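PDB 3I4J: aminotransferase, class III from Deinococcus radiodurans, which probably transfers amino groups between amino and keto compounds with pyridoxal phosphate as cofactor. Local coordinates for residues H45-V50 and L310-R315. The protein carries 1 engineered substitution. Residues are numbered along the deposited sequence; the frame is centred on the assembly and turned at random.
Sequences HGRAEV and LDIVER
Glu49 and Arg315 reach for each other from opposite directions and close a two-pronged, end-on salt bridge. Arg315 NH2 donates to Glu49 OE1 at 2.7 Å, on the syn lone pair, with an N-H...O angle of 154°. The second prong, Arg315 NH1 to Glu49 OE2, is longer at 3.1 Å and straighter. Carboxylate and guanidinium are nearly coplanar, 24° apart. Glu49 spans the gap fully stretched, its CG anti to the backbone N (chi1 -176°), whereas the Arg315 chain bends at its third torsion to bring both terminal nitrogens round to the acid. The contact joins the start of helix 48-60, with Arg47 as N-cap residue, to the C-terminal end of helix 300-315 in the fold-type-I architecture of class-III pyridoxal-phosphate aminotransferases; Ala48 also packs on Ala59 of the second subunit. Van der Waals contacts centre on Ile312. Its CG1 lies over a face of the Glu49 carboxylate, 3.6 Å from Glu49 OE1, and its CG2 methyl over one face of the Arg47 guanidinium. Ile312 CD1 meets Val50 CG2 at 3.8 Å, an apolar pair crossing nearly at right angles. Arg47 NH2 lies 4.5 Å from Arg315 NH2 but has its own salt bridge to Glu316 OE2, and Arg47 NH1 makes a hydrogen bond to Ile43 O.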
ATOM      1  N   HIS C  45      16.466   3.461  13.546  1.00 22.60           N
ATOM      2  CA  HIS C  45      15.759   4.706  13.291  1.00 22.91           C
ATOM      3  C   HIS C  45      16.657   5.931  13.152  1.00 23.70           C
ATOM      4  O   HIS C  45      17.772   5.964  13.674  1.00 24.02           O
ATOM      5  CB  HIS C  45      14.750   4.958  14.410  1.00 23.24           C
ATOM      6  CG  HIS C  45      13.772   3.842  14.605  1.00 23.77           C
ATOM      7  ND1 HIS C  45      13.898   2.904  15.606  1.00 22.71           N
ATOM      8  CD2 HIS C  45      12.657   3.506  13.914  1.00 22.25           C
ATOM      9  CE1 HIS C  45      12.902   2.040  15.525  1.00 20.86           C
ATOM     10  NE2 HIS C  45      12.135   2.384  14.507  1.00 24.65           N
ATOM     11  N   GLY C  46      16.146   6.930  12.436  1.00 22.54           N
ATOM     12  CA  GLY C  46      16.858   8.185  12.250  1.00 22.74           C
ATOM     13  C   GLY C  46      18.014   8.237  11.269  1.00 24.89           C
ATOM     14  O   GLY C  46      18.897   9.084  11.423  1.00 25.14           O
ATOM     15  N   ARG C  47      18.023   7.364  10.265  1.00 25.22           N
ATOM     16  CA  ARG C  47      19.109   7.363   9.284  1.00 25.80           C
ATOM     17  C   ARG C  47      19.005   8.570   8.353  1.00 26.12           C
ATOM     18  O   ARG C  47      18.181   8.589   7.432  1.00 23.73           O
ATOM     19  CB  ARG C  47      19.093   6.085   8.435  1.00 28.22           C
ATOM     20  CG  ARG C  47      18.968   4.771   9.208  1.00 30.34           C
ATOM     21  CD  ARG C  47      20.177   4.416  10.068  1.00 34.16           C
ATOM     22  NE  ARG C  47      21.406   4.208   9.308  1.00 35.69           N
ATOM     23  CZ  ARG C  47      22.256   3.201   9.513  1.00 35.12           C
ATOM     24  NH1 ARG C  47      22.013   2.289  10.443  1.00 35.00           N
ATOM     25  NH2 ARG C  47      23.378   3.128   8.813  1.00 33.38           N
ATOM     26  N   ALA C  48      19.838   9.579   8.594  1.00 26.61           N
ATOM     27  CA  ALA C  48      19.835  10.773   7.760  1.00 26.89           C
ATOM     28  C   ALA C  48      20.267  10.428   6.342  1.00 26.04           C
ATOM     29  O   ALA C  48      19.852  11.082   5.386  1.00 26.44           O
ATOM     30  CB  ALA C  48      20.763  11.829   8.350  1.00 27.78           C
ATOM     31  N   GLU C  49      21.100   9.397   6.209  1.00 25.83           N
ATOM     32  CA  GLU C  49      21.587   8.966   4.904  1.00 25.07           C
ATOM     33  C   GLU C  49      20.425   8.597   3.987  1.00 25.36           C
ATOM     34  O   GLU C  49      20.403   8.969   2.811  1.00 24.10           O
ATOM     35  CB  GLU C  49      22.506   7.752   5.046  1.00 26.76           C
ATOM     36  CG  GLU C  49      23.132   7.300   3.736  1.00 28.87           C
ATOM     37  CD  GLU C  49      24.019   6.079   3.903  1.00 29.99           C
ATOM     38  OE1 GLU C  49      24.421   5.785   5.047  1.00 31.02           O
ATOM     39  OE2 GLU C  49      24.326   5.419   2.891  1.00 32.94           O
ATOM     40  N   VAL C  50      19.468   7.852   4.528  1.00 23.23           N
ATOM     41  CA  VAL C  50      18.309   7.441   3.748  1.00 21.89           C
ATOM     42  C   VAL C  50      17.454   8.662   3.435  1.00 20.78           C
ATOM     43  O   VAL C  50      16.992   8.837   2.305  1.00 21.58           O
ATOM     44  CB  VAL C  50      17.453   6.414   4.515  1.00 23.26           C
ATOM     45  CG1 VAL C  50      16.255   5.996   3.663  1.00 21.78           C
ATOM     46  CG2 VAL C  50      18.303   5.201   4.873  1.00 24.49           C
ATOM     47  N   LEU C 310      19.562  -0.600   1.142  1.00 21.20           N
ATOM     48  CA  LEU C 310      20.389  -1.708   0.678  1.00 23.90           C
ATOM     49  C   LEU C 310      21.877  -1.357   0.787  1.00 24.79           C
ATOM     50  O   LEU C 310      22.685  -2.194   1.195  1.00 24.67           O
ATOM     51  CB  LEU C 310      20.031  -2.072  -0.764  1.00 23.27           C
ATOM     52  CG  LEU C 310      20.802  -3.244  -1.381  1.00 23.73           C
ATOM     53  CD1 LEU C 310      20.618  -4.506  -0.536  1.00 23.75           C
ATOM     54  CD2 LEU C 310      20.321  -3.470  -2.805  1.00 23.65           C
ATOM     55  N   ASP C 311      22.239  -0.125   0.427  1.00 25.46           N
ATOM     56  CA  ASP C 311      23.637   0.307   0.521  1.00 26.67           C
ATOM     57  C   ASP C 311      24.148   0.109   1.944  1.00 26.61           C
ATOM     58  O   ASP C 311      25.270  -0.352   2.160  1.00 27.06           O
ATOM     59  CB  ASP C 311      23.795   1.796   0.171  1.00 27.58           C
ATOM     60  CG  ASP C 311      23.586   2.093  -1.302  1.00 29.37           C
ATOM     61  OD1 ASP C 311      23.916   1.242  -2.149  1.00 31.45           O
ATOM     62  OD2 ASP C 311      23.110   3.201  -1.616  1.00 33.02           O
ATOM     63  N   ILE C 312      23.313   0.476   2.912  1.00 25.14           N
ATOM     64  CA  ILE C 312      23.647   0.365   4.325  1.00 24.84           C
ATOM     65  C   ILE C 312      23.736  -1.090   4.785  1.00 26.11           C
ATOM     66  O   ILE C 312      24.676  -1.474   5.491  1.00 24.00           O
ATOM     67  CB  ILE C 312      22.601   1.121   5.167  1.00 24.05           C
ATOM     68  CG1 ILE C 312      22.686   2.617   4.847  1.00 25.45           C
ATOM     69  CG2 ILE C 312      22.821   0.863   6.650  1.00 23.92           C
ATOM     70  CD1 ILE C 312      21.574   3.451   5.461  1.00 25.34           C
ATOM     71  N   VAL C 313      22.757  -1.895   4.383  1.00 24.67           N
ATOM     72  CA  VAL C 313      22.726  -3.307   4.745  1.00 24.05           C
ATOM     73  C   VAL C 313      24.007  -4.001   4.283  1.00 25.64           C
ATOM     74  O   VAL C 313      24.577  -4.816   5.007  1.00 24.50           O
ATOM     75  CB  VAL C 313      21.492  -4.001   4.113  1.00 23.98           C
ATOM     76  CG1 VAL C 313      21.585  -5.517   4.275  1.00 24.28           C
ATOM     77  CG2 VAL C 313      20.216  -3.475   4.771  1.00 22.80           C
ATOM     78  N   GLU C 314      24.461  -3.665   3.078  1.00 25.95           N
ATOM     79  CA  GLU C 314      25.678  -4.260   2.534  1.00 26.60           C
ATOM     80  C   GLU C 314      26.939  -3.659   3.158  1.00 27.04           C
ATOM     81  O   GLU C 314      27.825  -4.385   3.615  1.00 27.57           O
ATOM     82  CB  GLU C 314      25.717  -4.082   1.012  1.00 26.54           C
ATOM     83  CG  GLU C 314      24.547  -4.729   0.289  1.00 28.60           C
ATOM     84  CD  GLU C 314      24.652  -4.629  -1.223  1.00 30.40           C
ATOM     85  OE1 GLU C 314      24.889  -3.515  -1.738  1.00 32.07           O
ATOM     86  OE2 GLU C 314      24.482  -5.663  -1.895  1.00 28.31           O
ATOM     87  N   ARG C 315      27.015  -2.334   3.190  1.00 26.75           N
ATOM     88  CA  ARG C 315      28.185  -1.662   3.749  1.00 27.83           C
ATOM     89  C   ARG C 315      28.455  -2.030   5.208  1.00 28.58           C
ATOM     90  O   ARG C 315      29.607  -2.225   5.597  1.00 28.00           O
ATOM     91  CB  ARG C 315      28.034  -0.145   3.620  1.00 27.77           C
ATOM     92  CG  ARG C 315      29.261   0.637   4.069  1.00 29.97           C
ATOM     93  CD  ARG C 315      29.078   2.131   3.844  1.00 31.16           C
ATOM     94  NE  ARG C 315      28.134   2.716   4.786  1.00 33.81           N
ATOM     95  CZ  ARG C 315      27.041   3.386   4.438  1.00 31.05           C
ATOM     96  NH1 ARG C 315      26.741   3.561   3.159  1.00 32.55           N
ATOM     97  NH2 ARG C 315      26.247   3.882   5.373  1.00 32.25           N
TER